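Local coordinates for protein transcription factor cep-1 (Caenorhabditis elegans, PDB 1T4W) that activates transcription by binding the p53 consensus DNA sequence through this zinc-binding domain, and promotes apoptosis after DNA damage and other stress, at residues F110-S113 and G117-F120; Y73-P78 and A156-D161. One frame throughout, in Å; residues are numbered along the deposited sequence.

Interaction 1: residues F110-S113 and G117-F120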
loop_
_atom_site.group_PDB
_atom_site.type_symbol
_atom_site.label_atom_id
_atom_site.label_comp_id
_atom_site.label_asym_id
_atom_site.label_seq_id
_atom_site.Cartn_x
_atom_site.Cartn_y
_atom_site.Cartn_z
ATOM N N PHE A 110 -1.496 -3.453 15.892
ATOM C CA PHE A 110 -1.180 -4.293 14.730
ATOM C C PHE A 110 -0.164 -5.359 15.097
ATOM O O PHE A 110 0.494 -5.264 16.131
ATOM C CB PHE A 110 -0.627 -3.439 13.569
ATOM C CG PHE A 110 0.689 -2.768 13.881
ATOM C CD1 PHE A 110 1.903 -3.433 13.658
ATOM C CD2 PHE A 110 0.714 -1.477 14.409
ATOM C CE1 PHE A 110 3.131 -2.813 13.957
ATOM C CE2 PHE A 110 1.925 -0.848 14.711
ATOM C CZ PHE A 110 3.139 -1.516 14.484
ATOM N N SER A 111 -0.076 -6.382 14.252
ATOM C CA SER A 111 0.874 -7.477 14.402
ATOM C C SER A 111 1.443 -7.709 13.002
ATOM O O SER A 111 0.914 -7.200 12.017
ATOM C CB SER A 111 0.190 -8.760 14.876
ATOM O OG SER A 111 -0.724 -9.235 13.893
ATOM N N TYR A 112 2.500 -8.499 12.924
ATOM C CA TYR A 112 3.152 -8.784 11.665
ATOM C C TYR A 112 3.433 -10.268 11.496
ATOM O O TYR A 112 3.620 -10.997 12.471
ATOM C CB TYR A 112 4.481 -8.015 11.576
ATOM C CG TYR A 112 5.281 -8.312 10.315
ATOM C CD1 TYR A 112 6.224 -9.337 10.290
ATOM C CD2 TYR A 112 5.049 -7.595 9.132
ATOM C CE1 TYR A 112 6.926 -9.651 9.124
ATOM C CE2 TYR A 112 5.738 -7.898 7.963
ATOM C CZ TYR A 112 6.677 -8.932 7.969
ATOM O OH TYR A 112 7.362 -9.248 6.825
ATOM N N SER A 113 3.430 -10.704 10.239
ATOM C CA SER A 113 3.755 -12.072 9.872
ATOM C C SER A 113 4.120 -12.103 8.394
ATOM O O SER A 113 3.618 -11.301 7.602
ATOM C CB SER A 113 2.583 -13.016 10.093
ATOM O OG SER A 113 2.923 -14.283 9.548
ATOM N N GLY A 117 3.163 -14.121 3.101
ATOM C CA GLY A 117 3.646 -12.919 2.451
ATOM C C GLY A 117 3.709 -11.846 3.524
ATOM O O GLY A 117 2.908 -11.852 4.470
ATOM N N SER A 118 4.665 -10.931 3.390
ATOM C CA SER A 118 4.858 -9.836 4.343
ATOM C C SER A 118 3.523 -9.079 4.552
ATOM O O SER A 118 3.023 -8.398 3.662
ATOM C CB SER A 118 5.946 -8.899 3.818
ATOM O OG SER A 118 6.325 -7.950 4.797
ATOM N N THR A 119 2.956 -9.197 5.741
ATOM C CA THR A 119 1.667 -8.593 6.028
ATOM C C THR A 119 1.569 -7.976 7.414
ATOM O O THR A 119 1.953 -8.604 8.399
ATOM C CB THR A 119 0.538 -9.662 5.946
ATOM O OG1 THR A 119 0.545 -10.274 4.654
ATOM C CG2 THR A 119 -0.842 -9.034 6.226
ATOM N N PHE A 120 1.052 -6.753 7.489
ATOM C CA PHE A 120 0.826 -6.120 8.778
ATOM C C PHE A 120 -0.678 -6.253 8.964
ATOM O O PHE A 120 -1.458 -5.920 8.063
ATOM C CB PHE A 120 1.226 -4.642 8.780
ATOM C CG PHE A 120 2.713 -4.416 8.953
ATOM C CD1 PHE A 120 3.579 -4.471 7.860
ATOM C CD2 PHE A 120 3.248 -4.202 10.214
ATOM C CE1 PHE A 120 4.967 -4.324 8.032
ATOM C CE2 PHE A 120 4.633 -4.055 10.400
ATOM C CZ PHE A 120 5.490 -4.120 9.301
#
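Y112 and F120 face each other across a beta hairpin, whose strands 109-113 and 119-123 run antiparallel at one edge of the larger sheet of this p53-family domain. Two backbone bonds join S113 and T119, the hydrogen-bonded pair. T119 N gives to S113 O at 2.9 Å, and S113 N gives to T119 O at 3.2 Å. The next pair, Y112 with F120, is non-hydrogen-bonded and brings the two CA atoms to 4.6 Å.

Three rings, F110, Y112 and F120, form an aromatic cluster on one face of the hairpin. Y112 meets F120 edge-to-face, with planes at 57°. Its CD2 sits over the centre of the F120 ring, 3.5 Å from F120 CE1. With CG anti to the backbone N (chi1 177°), the Y112 ring leans along the hairpin toward S118. F110 lies alongside F120 and points the same way, its CD1 3.8 Å from F120 CD2. F101 adds another edge-to-face partner for F120. A leucine in place of F120 would probably leave the Y112 edge without an aromatic face and open a gap beside F110.

Polar side chains meet near the turn. T119 OG1 donates to G117 O from above the carbonyl plane. Y112 OH and S118 OG share a hydrogen bond at 2.6 Å, with S118 OG near the plane of the tyrosine ring; S118 OG is also hydrogen-bonded to S99 OG.

Interaction 2: residues Y73-P78 and A156-D161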
loop_
_atom_site.group_PDB
_atom_site.type_symbol
_atom_site.label_atom_id
_atom_site.label_comp_id
_atom_site.label_asym_id
_atom_site.label_seq_id
_atom_site.Cartn_x
_atom_site.Cartn_y
_atom_site.Cartn_z
ATOM N N TYR A 73 -4.782 -11.330 -8.841
ATOM C CA TYR A 73 -4.071 -12.533 -8.440
ATOM C C TYR A 73 -2.885 -12.177 -7.528
ATOM O O TYR A 73 -2.712 -12.742 -6.445
ATOM C CB TYR A 73 -3.561 -13.309 -9.671
ATOM C CG TYR A 73 -2.965 -14.642 -9.321
ATOM C CD1 TYR A 73 -1.599 -14.778 -9.070
ATOM C CD2 TYR A 73 -3.781 -15.775 -9.181
ATOM C CE1 TYR A 73 -1.055 -16.017 -8.683
ATOM C CE2 TYR A 73 -3.253 -17.005 -8.794
ATOM C CZ TYR A 73 -1.891 -17.117 -8.546
ATOM O OH TYR A 73 -1.381 -18.325 -8.137
ATOM N N ALA A 74 -2.061 -11.239 -7.976
ATOM C CA ALA A 74 -0.858 -10.877 -7.227
ATOM C C ALA A 74 -1.083 -10.480 -5.772
ATOM O O ALA A 74 -0.355 -10.924 -4.879
ATOM C CB ALA A 74 -0.109 -9.751 -7.957
ATOM N N ILE A 75 -2.102 -9.667 -5.518
ATOM C CA ILE A 75 -2.320 -9.216 -4.150
ATOM C C ILE A 75 -2.709 -10.301 -3.175
ATOM O O ILE A 75 -2.607 -10.104 -1.966
ATOM C CB ILE A 75 -3.349 -8.073 -4.103
ATOM C CG1 ILE A 75 -4.712 -8.574 -4.585
ATOM C CG2 ILE A 75 -2.816 -6.872 -4.931
ATOM C CD1 ILE A 75 -5.792 -7.490 -4.550
ATOM N N ARG A 76 -3.150 -11.450 -3.690
ATOM C CA ARG A 76 -3.526 -12.545 -2.810
ATOM C C ARG A 76 -2.536 -13.732 -2.901
ATOM O O ARG A 76 -2.719 -14.759 -2.265
ATOM C CB ARG A 76 -4.961 -12.990 -3.125
ATOM C CG ARG A 76 -6.035 -11.915 -2.834
ATOM C CD ARG A 76 -7.449 -12.403 -3.202
ATOM N NE ARG A 76 -8.423 -11.316 -3.054
ATOM C CZ ARG A 76 -8.750 -10.479 -4.033
ATOM N NH1 ARG A 76 -8.198 -10.620 -5.232
ATOM N NH2 ARG A 76 -9.576 -9.459 -3.806
ATOM N N ASN A 77 -1.488 -13.564 -3.694
ATOM C CA ASN A 77 -0.446 -14.586 -3.875
ATOM C C ASN A 77 0.607 -14.392 -2.785
ATOM O O ASN A 77 1.276 -13.363 -2.745
ATOM C CB ASN A 77 0.177 -14.406 -5.263
ATOM C CG ASN A 77 1.399 -15.286 -5.488
ATOM O OD1 ASN A 77 1.695 -16.155 -4.697
ATOM N ND2 ASN A 77 2.106 -15.046 -6.582
ATOM N N PRO A 78 0.794 -15.387 -1.898
ATOM C CA PRO A 78 1.797 -15.198 -0.846
ATOM C C PRO A 78 3.239 -15.050 -1.317
ATOM O O PRO A 78 4.107 -14.657 -0.540
ATOM C CB PRO A 78 1.591 -16.415 0.054
ATOM C CG PRO A 78 1.117 -17.462 -0.887
ATOM C CD PRO A 78 0.162 -16.714 -1.802
ATOM N N ALA A 156 -1.760 -2.991 -1.204
ATOM C CA ALA A 156 -3.107 -3.564 -1.094
ATOM C C ALA A 156 -3.532 -3.816 0.345
ATOM O O ALA A 156 -2.709 -4.216 1.178
ATOM C CB ALA A 156 -3.175 -4.904 -1.886
ATOM N N VAL A 157 -4.824 -3.585 0.615
ATOM C CA VAL A 157 -5.410 -3.805 1.932
ATOM C C VAL A 157 -6.650 -4.694 1.813
ATOM O O VAL A 157 -7.392 -4.631 0.833
ATOM C CB VAL A 157 -5.799 -2.473 2.637
ATOM C CG1 VAL A 157 -4.521 -1.724 3.062
ATOM C CG2 VAL A 157 -6.647 -1.631 1.720
ATOM N N PHE A 158 -6.867 -5.502 2.842
ATOM C CA PHE A 158 -7.969 -6.461 2.885
ATOM C C PHE A 158 -8.665 -6.349 4.221
ATOM O O PHE A 158 -8.005 -6.260 5.274
ATOM C CB PHE A 158 -7.419 -7.889 2.740
ATOM C CG PHE A 158 -6.630 -8.106 1.479
ATOM C CD1 PHE A 158 -7.265 -8.489 0.300
ATOM C CD2 PHE A 158 -5.264 -7.848 1.448
ATOM C CE1 PHE A 158 -6.540 -8.602 -0.915
ATOM C CE2 PHE A 158 -4.531 -7.959 0.254
ATOM C CZ PHE A 158 -5.170 -8.333 -0.932
ATOM N N LEU A 159 -9.992 -6.323 4.180
ATOM C CA LEU A 159 -10.754 -6.284 5.412
ATOM C C LEU A 159 -11.247 -7.716 5.603
ATOM O O LEU A 159 -11.929 -8.249 4.725
ATOM C CB LEU A 159 -11.942 -5.321 5.293
ATOM C CG LEU A 159 -12.636 -5.012 6.631
ATOM C CD1 LEU A 159 -11.683 -4.263 7.554
ATOM C CD2 LEU A 159 -13.878 -4.177 6.383
ATOM N N ASP A 160 -10.870 -8.346 6.720
ATOM C CA ASP A 160 -11.291 -9.724 7.005
ATOM C C ASP A 160 -12.306 -9.795 8.139
ATOM O O ASP A 160 -12.249 -8.995 9.082
ATOM C CB ASP A 160 -10.130 -10.591 7.462
ATOM C CG ASP A 160 -9.114 -10.892 6.367
ATOM O OD1 ASP A 160 -9.390 -10.729 5.157
ATOM O OD2 ASP A 160 -8.015 -11.302 6.756
ATOM N N ASP A 161 -13.208 -10.777 8.070
ATOM C CA ASP A 161 -14.178 -10.969 9.146
ATOM C C ASP A 161 -13.504 -11.791 10.245
ATOM O O ASP A 161 -12.305 -12.072 10.165
ATOM C CB ASP A 161 -15.442 -11.674 8.638
ATOM C CG ASP A 161 -15.193 -13.102 8.189
ATOM O OD1 ASP A 161 -14.114 -13.674 8.453
ATOM O OD2 ASP A 161 -16.104 -13.654 7.555
#
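I75 packs against A156 and F158 where the turn from A74 to N77 rests on strand 152-160. This is the tight part of the contact, and it is apolar and buried. I75 CG2 reaches A156 CB at 3.6 Å. The rim of the F158 ring comes in beside it, with I75 CB near the ring plane, 3.7 Å from F158 CZ. I75 CG1 lies between its backbone N and carbonyl carbon (chi1 64°), which brings CG1 and CD1 up to the same ring corner. The carbonyl I75 O is also close, 3.3 Å from F158 CZ, but its hydrogen bond goes to R61 NH2. The turn is of type I and presents I75 and R76 to the strand.

The other side is looser and is formed by R76, an exposed residue. Its CG stays 3.9 Å from F158 CE1. From there the chain runs extended to NE. F158 CE1 lies over one face of the guanidinium, 3.9 Å from R76 NE, but the planes are 69° apart and the groups do not stack. The guanidinium charge is engaged elsewhere, in salt bridges from NE to E166 and from NH1 to E72.

The contact lies away from the zinc site. Strand 152-160 runs between strands 57-65 and 166-177 in the mixed sheet. I75 also touches V63 of the first, while F158 and R76 both touch H169 of the second.

How the interactions relate
Interactions 1 and 2 have centres 12 Å apart and share the larger, mixed sheet of the DNA-binding domain. Strand 57-65 lies between strands 119-123 and 152-160, so it links the two regions. Along the chain the order is 73-78, 110-113, 117-120, 156-161: the local hairpin of interaction 1 falls within the long span that interaction 2 bridges. The two also touch directly, with G117 N 4.1 Å from P78 CB. Interaction 1 lies at the sheet edge, where 109-113 is the outermost strand within the chain, whereas interaction 2 sets the turn from A74 to N77 beside a strand further in.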